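Local coordinates for Rho guanine nucleotide exchange factor TIAM2 (Mus musculus, PDB 3A8P), which activates the GTPase RAC1 by stimulating GDP-GTP exchange, linking extracellular laminin signals to the cytoskeleton and neurite growth, at residues 109-112 / 113-117; 196-199 / 200-203; 210-213 / 214-217. All blocks are in the same frame, centred on the assembly; numbering follows the deposited sequence.

Contact 1: 109-112 / 113-117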
# COMPACT_ATOMS: atom_id res chain seq x y z
N GLN A 109 -6.94 20.55 -2.36
CA GLN A 109 -7.26 19.32 -3.09
C GLN A 109 -6.28 19.17 -4.24
O GLN A 109 -5.80 18.07 -4.52
CB GLN A 109 -8.70 19.36 -3.62
CG GLN A 109 -9.08 18.20 -4.56
CD GLN A 109 -8.88 16.81 -3.95
OE1 GLN A 109 -9.11 16.60 -2.76
NE2 GLN A 109 -8.47 15.85 -4.79
N THR A 110 -5.98 20.28 -4.92
CA THR A 110 -5.04 20.25 -6.04
C THR A 110 -3.65 19.83 -5.55
O THR A 110 -2.97 19.03 -6.18
CB THR A 110 -4.91 21.62 -6.72
OG1 THR A 110 -6.17 21.98 -7.30
CG2 THR A 110 -3.85 21.58 -7.81
N ASP A 111 -3.24 20.38 -4.41
CA ASP A 111 -1.93 20.06 -3.86
C ASP A 111 -1.89 18.56 -3.51
O ASP A 111 -0.89 17.89 -3.77
CB ASP A 111 -1.67 20.91 -2.62
CG ASP A 111 -0.26 20.74 -2.08
OD1 ASP A 111 0.71 20.89 -2.87
OD2 ASP A 111 -0.12 20.47 -0.87
N LEU A 112 -2.98 18.04 -2.95
CA LEU A 112 -3.05 16.62 -2.60
C LEU A 112 -2.86 15.76 -3.85
O LEU A 112 -2.09 14.80 -3.85
CB LEU A 112 -4.38 16.28 -1.92
CG LEU A 112 -4.69 14.81 -1.58
CD1 LEU A 112 -5.70 14.75 -0.44
CD2 LEU A 112 -5.23 14.08 -2.81
N GLU A 113 -3.55 16.12 -4.93
CA GLU A 113 -3.44 15.36 -6.17
C GLU A 113 -2.04 15.43 -6.73
O GLU A 113 -1.53 14.45 -7.27
CB GLU A 113 -4.44 15.89 -7.21
CG GLU A 113 -5.88 15.54 -6.91
CD GLU A 113 -6.85 16.30 -7.78
OE1 GLU A 113 -6.52 16.54 -8.96
OE2 GLU A 113 -7.94 16.65 -7.29
N ASN A 114 -1.40 16.59 -6.60
CA ASN A 114 -0.04 16.74 -7.11
C ASN A 114 0.93 15.84 -6.33
O ASN A 114 1.85 15.27 -6.93
CB ASN A 114 0.41 18.20 -7.03
CG ASN A 114 -0.31 19.08 -8.05
OD1 ASN A 114 -0.80 18.60 -9.06
ND2 ASN A 114 -0.35 20.39 -7.78
N TRP A 115 0.73 15.72 -5.02
CA TRP A 115 1.58 14.89 -4.17
C TRP A 115 1.40 13.41 -4.49
O TRP A 115 2.38 12.66 -4.62
CB TRP A 115 1.26 15.11 -2.69
CG TRP A 115 2.02 16.24 -2.07
CD1 TRP A 115 1.54 17.46 -1.69
CD2 TRP A 115 3.43 16.26 -1.76
NE1 TRP A 115 2.55 18.23 -1.17
CE2 TRP A 115 3.72 17.52 -1.20
CE3 TRP A 115 4.46 15.32 -1.91
CZ2 TRP A 115 5.01 17.88 -0.78
CZ3 TRP A 115 5.75 15.67 -1.50
CH2 TRP A 115 6.01 16.94 -0.94
N VAL A 116 0.15 13.00 -4.62
CA VAL A 116 -0.16 11.61 -4.94
C VAL A 116 0.47 11.25 -6.28
O VAL A 116 1.11 10.21 -6.41
CB VAL A 116 -1.69 11.37 -5.00
CG1 VAL A 116 -1.99 10.01 -5.63
CG2 VAL A 116 -2.27 11.42 -3.61
N THR A 117 0.29 12.12 -7.27
CA THR A 117 0.84 11.88 -8.60
C THR A 117 2.37 11.79 -8.54
O THR A 117 2.97 10.90 -9.14
CB THR A 117 0.43 13.02 -9.57
OG1 THR A 117 -0.99 13.03 -9.73
CG2 THR A 117 1.10 12.83 -10.95
O HOH W 1 2.35 20.81 0.03
O HOH W 2 0.91 21.42 -5.45

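Contact 2: 196-199 / 200-203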
# COMPACT_ATOMS: atom_id res chain seq x y z
N PHE A 196 -3.52 -3.59 -7.56
CA PHE A 196 -4.03 -2.26 -7.22
C PHE A 196 -2.90 -1.23 -7.31
O PHE A 196 -3.07 -0.14 -7.88
CB PHE A 196 -4.61 -2.26 -5.80
CG PHE A 196 -5.28 -0.97 -5.42
CD1 PHE A 196 -6.57 -0.68 -5.86
CD2 PHE A 196 -4.63 -0.05 -4.61
CE1 PHE A 196 -7.20 0.51 -5.50
CE2 PHE A 196 -5.25 1.15 -4.25
CZ PHE A 196 -6.53 1.43 -4.69
N ARG A 197 -1.75 -1.57 -6.74
CA ARG A 197 -0.59 -0.70 -6.73
C ARG A 197 -0.17 -0.38 -8.17
O ARG A 197 0.09 0.78 -8.50
CB ARG A 197 0.56 -1.37 -5.96
CG ARG A 197 1.78 -0.49 -5.73
CD ARG A 197 2.65 -1.07 -4.61
NE ARG A 197 3.23 -2.37 -4.95
CZ ARG A 197 4.43 -2.53 -5.51
NH1 ARG A 197 5.18 -1.47 -5.79
NH2 ARG A 197 4.88 -3.74 -5.79
N MET A 198 -0.12 -1.41 -9.01
CA MET A 198 0.26 -1.21 -10.41
C MET A 198 -0.71 -0.26 -11.11
O MET A 198 -0.30 0.59 -11.91
CB MET A 198 0.29 -2.55 -11.17
CG MET A 198 1.36 -3.52 -10.70
SD MET A 198 3.05 -2.97 -11.02
CE MET A 198 3.45 -2.09 -9.49
N ARG A 199 -2.00 -0.39 -10.82
CA ARG A 199 -2.99 0.48 -11.44
C ARG A 199 -2.86 1.91 -10.94
O ARG A 199 -3.12 2.86 -11.69
CB ARG A 199 -4.40 -0.05 -11.18
CG ARG A 199 -4.75 -1.20 -12.11
CD ARG A 199 -5.97 -1.95 -11.65
NE ARG A 199 -6.41 -2.93 -12.63
CZ ARG A 199 -7.28 -3.90 -12.38
NH1 ARG A 199 -7.80 -4.01 -11.16
NH2 ARG A 199 -7.63 -4.74 -13.34
N CYS A 200 -2.46 2.07 -9.68
CA CYS A 200 -2.26 3.40 -9.11
C CYS A 200 -1.13 4.08 -9.87
O CYS A 200 -1.24 5.25 -10.24
CB CYS A 200 -1.90 3.33 -7.63
SG CYS A 200 -3.25 2.94 -6.49
N TYR A 201 -0.04 3.36 -10.09
CA TYR A 201 1.10 3.92 -10.82
C TYR A 201 0.67 4.30 -12.24
O TYR A 201 0.92 5.41 -12.69
CB TYR A 201 2.27 2.92 -10.86
CG TYR A 201 2.88 2.61 -9.50
CD1 TYR A 201 2.40 3.22 -8.33
CD2 TYR A 201 3.93 1.70 -9.37
CE1 TYR A 201 2.95 2.93 -7.08
CE2 TYR A 201 4.49 1.40 -8.12
CZ TYR A 201 3.99 2.01 -6.98
OH TYR A 201 4.53 1.72 -5.75
N LEU A 202 0.00 3.38 -12.93
CA LEU A 202 -0.46 3.66 -14.29
C LEU A 202 -1.38 4.88 -14.35
O LEU A 202 -1.24 5.72 -15.23
CB LEU A 202 -1.20 2.45 -14.86
CG LEU A 202 -0.34 1.38 -15.53
CD1 LEU A 202 -1.13 0.08 -15.66
CD2 LEU A 202 0.12 1.89 -16.91
N ALA A 203 -2.31 4.98 -13.41
CA ALA A 203 -3.24 6.09 -13.41
C ALA A 203 -2.50 7.40 -13.19
O ALA A 203 -2.79 8.40 -13.85
CB ALA A 203 -4.31 5.90 -12.35

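Contact 3: 210-213 / 214-217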
# COMPACT_ATOMS: atom_id res chain seq x y z
N LEU A 210 -7.61 7.11 -10.24
CA LEU A 210 -6.97 6.01 -9.52
C LEU A 210 -7.97 4.86 -9.38
O LEU A 210 -9.18 5.07 -9.38
CB LEU A 210 -6.52 6.47 -8.13
CG LEU A 210 -5.33 7.44 -8.04
CD1 LEU A 210 -5.21 7.97 -6.62
CD2 LEU A 210 -4.06 6.73 -8.45
N PRO A 211 -7.46 3.62 -9.24
CA PRO A 211 -8.34 2.45 -9.10
C PRO A 211 -9.24 2.55 -7.87
O PRO A 211 -8.82 3.05 -6.83
CB PRO A 211 -7.35 1.29 -9.03
CG PRO A 211 -6.13 1.93 -8.35
CD PRO A 211 -6.04 3.23 -9.11
N ASN A 212 -10.48 2.08 -8.01
CA ASN A 212 -11.48 2.09 -6.93
C ASN A 212 -11.00 1.25 -5.75
O ASN A 212 -10.87 0.03 -5.87
CB ASN A 212 -12.81 1.53 -7.46
CG ASN A 212 -13.97 1.71 -6.48
OD1 ASN A 212 -13.80 1.65 -5.26
ND2 ASN A 212 -15.16 1.92 -7.02
N PRO A 213 -10.73 1.88 -4.60
CA PRO A 213 -10.26 1.15 -3.41
C PRO A 213 -11.25 0.10 -2.91
O PRO A 213 -10.85 -0.94 -2.38
CB PRO A 213 -10.01 2.26 -2.38
CG PRO A 213 -10.97 3.33 -2.80
CD PRO A 213 -10.88 3.32 -4.30
N LYS A 214 -12.54 0.37 -3.08
CA LYS A 214 -13.57 -0.56 -2.63
C LYS A 214 -13.41 -1.91 -3.31
O LYS A 214 -13.73 -2.95 -2.73
CB LYS A 214 -14.96 -0.01 -2.95
CG LYS A 214 -15.27 1.29 -2.25
CD LYS A 214 -15.27 1.12 -0.74
CE LYS A 214 -15.88 2.33 -0.06
NZ LYS A 214 -17.22 2.60 -0.65
N SER A 215 -12.93 -1.90 -4.56
CA SER A 215 -12.74 -3.12 -5.32
C SER A 215 -11.61 -3.97 -4.72
O SER A 215 -11.65 -5.20 -4.79
CB SER A 215 -12.43 -2.79 -6.79
OG SER A 215 -13.47 -2.01 -7.37
N LEU A 216 -10.61 -3.32 -4.15
CA LEU A 216 -9.51 -4.05 -3.53
C LEU A 216 -9.96 -4.61 -2.17
O LEU A 216 -9.65 -5.75 -1.82
CB LEU A 216 -8.31 -3.13 -3.32
CG LEU A 216 -7.16 -3.71 -2.49
CD1 LEU A 216 -6.68 -5.04 -3.08
CD2 LEU A 216 -6.02 -2.70 -2.45
N LEU A 217 -10.71 -3.82 -1.41
CA LEU A 217 -11.15 -4.28 -0.09
C LEU A 217 -12.11 -5.47 -0.17
O LEU A 217 -12.30 -6.19 0.80
CB LEU A 217 -11.79 -3.13 0.69
CG LEU A 217 -10.78 -2.06 1.13
CD1 LEU A 217 -11.48 -0.99 1.94
CD2 LEU A 217 -9.67 -2.71 1.95

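Contact 1: 109-112 / 113-117
Q109 and E113 join their side chains across one turn at the start of helix 109-130, the C-terminal helix of the first PH domain. This helix follows the last strand of the sheet. It meets strand 11-26 through N114 and W115, and strand 78-81 through L112 and V116. The side-chain bond runs from Q109 NE2 to E113 OE2, 2.7 Å long and nearly straight at 172°. The carboxylate oxygen lies in the amide plane of Q109 and accepts through its anti lone pair. The amide and carboxylate planes are well out of parallel. Q109 reaches its partner because CG lies anti to the backbone N (chi1 172°) and the chain then bends at chi2. The E113 chain runs extended beyond CG to meet it. The pair lies at the exposed side of the helix.

Two waters link D111 to residues three and four places on. One donates to D111 OD2 and accepts from W115 NE1, at 2.9 Å from the indole nitrogen, in the plane of the ring. The other donates to D111 OD1 and accepts from N114 ND2. The D111 carboxylate is turned steeply against the indole, 81° between planes. It also accepts from T107 N and pairs with K13, which makes a cation-pi contact with W115. D111 thus ties the helix start to strand 11-26.

Apolar contact falls on the buried side. L112 CD2 lies 4.1 Å from V116 CG2.

Backbone bonds of the i to i+4 kind run through the whole segment. E113 O takes two donors from opposite faces of its plane: T117 N at 3.0 Å and T117 OG1 at 2.9 Å.

Contact 2: 196-199 / 200-203
R197 and Y201 meet through their polar ends, one turn apart on helix 171-206, the second long helix of the CC-Ex part and of its antiparallel helical hairpin with helix 136-165. The guanidinium and phenol planes are 83° apart, close to perpendicular. R197 NH1 donates to Y201 OH over 3.3 Å, with the hydroxyl at the edge of the guanidinium and near its plane. The R197 chain starts with CG anti to the backbone N (chi1 -173°) and bends at chi3, which brings NH1 back to the phenol. R197 CG also lies against the hydroxyl end of the ring. Both polar ends have partners in the PH part: R197 forms a salt bridge with D76, and Y201 OH is bonded to S77 O. A phenylalanine in place of Y201 would probably cost S77 O its hydroxyl partner and leave R197 NH1 with D76 but no phenol oxygen.

M198 brings CE against the same ring at CD2 and CE2. Its chain bends at chi2 and chi3, and CE comes to 3.8 Å from Y201 CD2. The same methyl lies over one face of the R197 guanidinium, 4.0 Å above its plane. Over one face of the Y201 ring, offset toward the rim, sits R197 O, the backbone acceptor of Y201 N. Beyond the ring are C123 and A124 of helix 109-130 and L140 of helix 136-165.

On another side of the helix, F196 and C200 form a sulfur-aromatic contact beside P211. The thiol sulfur is 4.1 Å from the ring centroid and 34° off the ring normal. Its nearest ring atom is F196 CE2, 3.5 Å from C200 SG.

Contact 3: 210-213 / 214-217
N212 sets CG anti to its own backbone nitrogen (chi1 -171°), and a modest second torsion turns OD1 past P213 to the backbone of K214. K214 N donates to N212 OD1 over 2.8 Å. The bond is bent, 133° at the hydrogen, and the donor is slightly tilted from the plane of the side-chain carbonyl. The same oxygen lies 3.1 Å from K214 CB. K214 CB and CG pass close by OD1. CG lies beside the K214 backbone nitrogen, and bends at chi2 and chi4 carry the rest of the chain away.

S215 approaches from the next position. Its OG lies beside its own backbone nitrogen and comes 3.6 Å from N212 CB. S215 N donates to the main-chain N212 O over 3.1 Å. That donor stands well above the carbonyl plane, 56° out of it and away from the usual acceptor direction. N212 therefore accepts twice, once through its side chain and once through its backbone.

This is an N-cap. N212 occupies the position before the short helix 213-217 of the CC-Ex part, and its amide oxygen accepts from a backbone N-H of the first turn. P213 follows the cap. It lies in the first turn and has no N-H, so it asks for no acceptor there.

The helix has few regular backbone bonds. P213 O accepts from L217 N, with the donor nearly in line with the carbonyl bond, and more weakly from L216 N. The capped end lies at the surface. L216 is buried; its side chain touches M193 and F196 of helix 171-206 and V236 and F239 of helix 236-245. P213 and L217 also touch V236, and P213 O lies 3.7 Å from L217 CG.

How the contacts relate
This chain is the PHCCEx piece of the protein, PH 1 plus CC-Ex, a protein- and membrane-binding module. From the N terminus, the PH strands come first, and contact 1 starts the helix that follows them. The chain then runs out along helix 136-165 and back along helix 171-206, where contact 2 sits near the C-terminal end. Contacts 1 and 2 lie within a helix and contact 3 caps one; none closes a long loop. The three come in series, without nesting or crossing. Contacts 1 and 2 do not touch. L210 and P211 of contact 3 join them: L210 packs on V116, P211 on F196 and C200. L216 adds to this on F196. CC-Ex is thereby tied to the PH helix.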